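PDB 1K0F: zinc-binding protein TroA from Treponema pallidum, which binds zinc with high affinity in the periplasm and delivers it to the membrane permease of the TroABC transporter for import into the cytoplasm. Local coordinates for residues T166-F171 and L245-M250. Numbering follows the deposited sequence.
Sequences TAHDAF and LFSDAM
His168 meets Asp248 and Ser247 along the edge of its imidazole ring. NE2 gives a weak, bent hydrogen bond to OD1 of Asp248 (3.3 Å, 130° at the hydrogen), and the carboxylate stands almost perpendicular to the ring, their planes 89° apart. Beside this bond CB of Ser247 comes to 3.2 Å from CE1 of His168, again near the ring plane. One ring face is covered toward its rim by the methyl of Ala170, which also lies 4.1 Å from OD1 of Asp248. With chi1 at 84°, CG of His168 sits between the backbone N and the carbonyl carbon, and the ring reaches across to the 245-250 loop.

At the ends of strands 163-166 and 240-245 the packing is mainly apolar. CD1 of Leu245 lies 3.6 Å from CG2 of Thr166, the two side chains crossing at about a right angle. CZ of Phe171, a residue at the N-cap position of helix 172-178, packs 4.3 Å from CB of Leu245. The same CZ approaches the carbonyl O of Phe246 obliquely at 3.9 Å.

Glu217, at the end of strand 213-217, provides the second shell: its OE2 is hydrogen-bonded to both ND1 of His168 and OG of Ser247, which probably helps to fix the rotation of the imidazole, while Ser219 also bonds to that hydroxyl. His37 and His102 complete the zinc site. In this metal-free, closed form two zinc ligands, His168 and Asp248, touch through a weak bond, and NE2 is probably the nitrogen that would bind the metal. With ND1 held by Glu217, NE2, once deprotonated, would probably be the better electron-pair donor to zinc.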
ATOM      1  N   THR A 166      -2.887  12.643   5.596  1.00 30.09           N
ATOM      2  CA  THR A 166      -1.622  12.219   5.020  1.00 30.49           C
ATOM      3  C   THR A 166      -1.365  12.791   3.632  1.00 30.88           C
ATOM      4  O   THR A 166      -2.200  13.503   3.078  1.00 30.84           O
ATOM      5  CB  THR A 166      -1.587  10.697   4.915  1.00 30.41           C
ATOM      6  OG1 THR A 166      -2.872  10.235   4.488  1.00 29.70           O
ATOM      7  CG2 THR A 166      -1.248  10.076   6.267  1.00 32.03           C
ATOM      8  N   ALA A 167      -0.202  12.454   3.079  1.00 31.76           N
ATOM      9  CA  ALA A 167       0.217  12.902   1.750  1.00 32.75           C
ATOM     10  C   ALA A 167      -0.867  12.745   0.667  1.00 33.77           C
ATOM     11  O   ALA A 167      -1.185  13.711  -0.031  1.00 33.73           O
ATOM     12  CB  ALA A 167       1.481  12.154   1.337  1.00 32.16           C
ATOM     13  N   HIS A 168      -1.408  11.532   0.513  1.00 34.70           N
ATOM     14  CA  HIS A 168      -2.464  11.274  -0.471  1.00 35.73           C
ATOM     15  C   HIS A 168      -3.531  10.279   0.022  1.00 35.98           C
ATOM     16  O   HIS A 168      -3.296   9.542   0.974  1.00 37.89           O
ATOM     17  CB  HIS A 168      -1.853  10.842  -1.831  1.00 33.93           C
ATOM     18  CG  HIS A 168      -1.515   9.385  -1.942  1.00 33.99           C
ATOM     19  ND1 HIS A 168      -0.624   8.757  -1.099  1.00 34.90           N
ATOM     20  CD2 HIS A 168      -1.888   8.452  -2.851  1.00 33.30           C
ATOM     21  CE1 HIS A 168      -0.463   7.501  -1.482  1.00 32.77           C
ATOM     22  NE2 HIS A 168      -1.216   7.293  -2.543  1.00 32.18           N
ATOM     23  N   ASP A 169      -4.702  10.286  -0.619  1.00 36.53           N
ATOM     24  CA  ASP A 169      -5.845   9.427  -0.263  1.00 36.13           C
ATOM     25  C   ASP A 169      -5.555   7.945  -0.424  1.00 33.97           C
ATOM     26  O   ASP A 169      -6.147   7.276  -1.276  1.00 34.03           O
ATOM     27  CB  ASP A 169      -7.059   9.794  -1.132  1.00 40.93           C
ATOM     28  CG  ASP A 169      -8.327  10.024  -0.315  1.00 43.30           C
ATOM     29  OD1 ASP A 169      -8.267   9.900   0.933  1.00 43.25           O
ATOM     30  OD2 ASP A 169      -9.380  10.326  -0.932  1.00 43.82           O
ATOM     31  N   ALA A 170      -4.677   7.428   0.423  1.00 30.95           N
ATOM     32  CA  ALA A 170      -4.287   6.034   0.350  1.00 29.37           C
ATOM     33  C   ALA A 170      -4.578   5.249   1.618  1.00 28.67           C
ATOM     34  O   ALA A 170      -3.877   4.294   1.920  1.00 29.85           O
ATOM     35  CB  ALA A 170      -2.805   5.939   0.018  1.00 29.39           C
ATOM     36  N   PHE A 171      -5.602   5.630   2.362  1.00 28.23           N
ATOM     37  CA  PHE A 171      -5.897   4.894   3.579  1.00 28.30           C
ATOM     38  C   PHE A 171      -7.381   4.721   3.795  1.00 28.33           C
ATOM     39  O   PHE A 171      -7.826   4.485   4.909  1.00 27.61           O
ATOM     40  CB  PHE A 171      -5.269   5.588   4.786  1.00 28.08           C
ATOM     41  CG  PHE A 171      -3.765   5.630   4.746  1.00 27.37           C
ATOM     42  CD1 PHE A 171      -3.104   6.713   4.177  1.00 26.87           C
ATOM     43  CD2 PHE A 171      -3.011   4.599   5.288  1.00 26.60           C
ATOM     44  CE1 PHE A 171      -1.712   6.770   4.147  1.00 27.00           C
ATOM     45  CE2 PHE A 171      -1.613   4.647   5.263  1.00 27.67           C
ATOM     46  CZ  PHE A 171      -0.964   5.735   4.692  1.00 27.30           C
ATOM     47  N   LEU A 245       4.930   7.980   6.505  1.00 20.80           N
ATOM     48  CA  LEU A 245       4.193   6.749   6.386  1.00 21.10           C
ATOM     49  C   LEU A 245       4.449   6.042   5.065  1.00 21.93           C
ATOM     50  O   LEU A 245       4.925   6.646   4.091  1.00 20.84           O
ATOM     51  CB  LEU A 245       2.705   7.026   6.573  1.00 21.32           C
ATOM     52  CG  LEU A 245       2.358   7.723   7.894  1.00 21.31           C
ATOM     53  CD1 LEU A 245       0.847   7.759   8.068  1.00 22.69           C
ATOM     54  CD2 LEU A 245       3.007   6.994   9.053  1.00 23.01           C
ATOM     55  N   PHE A 246       4.157   4.746   5.050  1.00 21.18           N
ATOM     56  CA  PHE A 246       4.324   3.945   3.851  1.00 21.94           C
ATOM     57  C   PHE A 246       2.968   3.910   3.198  1.00 22.95           C
ATOM     58  O   PHE A 246       2.029   3.366   3.765  1.00 26.62           O
ATOM     59  CB  PHE A 246       4.752   2.528   4.208  1.00 21.06           C
ATOM     60  CG  PHE A 246       6.151   2.439   4.714  1.00 19.61           C
ATOM     61  CD1 PHE A 246       7.217   2.712   3.869  1.00 19.39           C
ATOM     62  CD2 PHE A 246       6.398   2.158   6.042  1.00 17.67           C
ATOM     63  CE1 PHE A 246       8.508   2.716   4.344  1.00 20.05           C
ATOM     64  CE2 PHE A 246       7.681   2.160   6.529  1.00 17.92           C
ATOM     65  CZ  PHE A 246       8.743   2.440   5.684  1.00 17.09           C
ATOM     66  N   SER A 247       2.854   4.507   2.021  1.00 22.85           N
ATOM     67  CA  SER A 247       1.577   4.510   1.337  1.00 23.55           C
ATOM     68  C   SER A 247       1.519   3.357   0.353  1.00 24.36           C
ATOM     69  O   SER A 247       0.948   2.304   0.650  1.00 25.12           O
ATOM     70  CB  SER A 247       1.363   5.830   0.604  1.00 24.66           C
ATOM     71  OG  SER A 247       2.588   6.484   0.349  1.00 27.61           O
ATOM     72  N   ASP A 248       2.113   3.544  -0.818  1.00 24.71           N
ATOM     73  CA  ASP A 248       2.102   2.494  -1.824  1.00 23.99           C
ATOM     74  C   ASP A 248       3.391   1.690  -1.810  1.00 22.91           C
ATOM     75  O   ASP A 248       3.445   0.598  -2.372  1.00 22.52           O
ATOM     76  CB  ASP A 248       1.907   3.088  -3.225  1.00 26.74           C
ATOM     77  CG  ASP A 248       0.915   4.243  -3.249  1.00 27.27           C
ATOM     78  OD1 ASP A 248      -0.143   4.144  -2.591  1.00 26.36           O
ATOM     79  OD2 ASP A 248       1.197   5.252  -3.938  1.00 28.49           O
ATOM     80  N   ALA A 249       4.420   2.236  -1.161  1.00 23.20           N
ATOM     81  CA  ALA A 249       5.727   1.582  -1.101  1.00 23.30           C
ATOM     82  C   ALA A 249       6.163   1.155   0.294  1.00 23.47           C
ATOM     83  O   ALA A 249       5.806   1.784   1.293  1.00 22.81           O
ATOM     84  CB  ALA A 249       6.796   2.498  -1.707  1.00 22.94           C
ATOM     85  N   MET A 250       6.959   0.089   0.338  1.00 23.76           N
ATOM     86  CA  MET A 250       7.462  -0.458   1.591  1.00 25.34           C
ATOM     87  C   MET A 250       8.827   0.101   1.935  1.00 26.25           C
ATOM     88  O   MET A 250       9.364   0.960   1.229  1.00 26.31           O
ATOM     89  CB  MET A 250       7.583  -1.975   1.495  1.00 23.75           C
ATOM     90  CG  MET A 250       6.281  -2.721   1.563  1.00 22.12           C
ATOM     91  SD  MET A 250       6.577  -4.424   2.023  1.00 19.43           S
ATOM     92  CE  MET A 250       8.057  -4.791   1.083  1.00 20.05           C
TER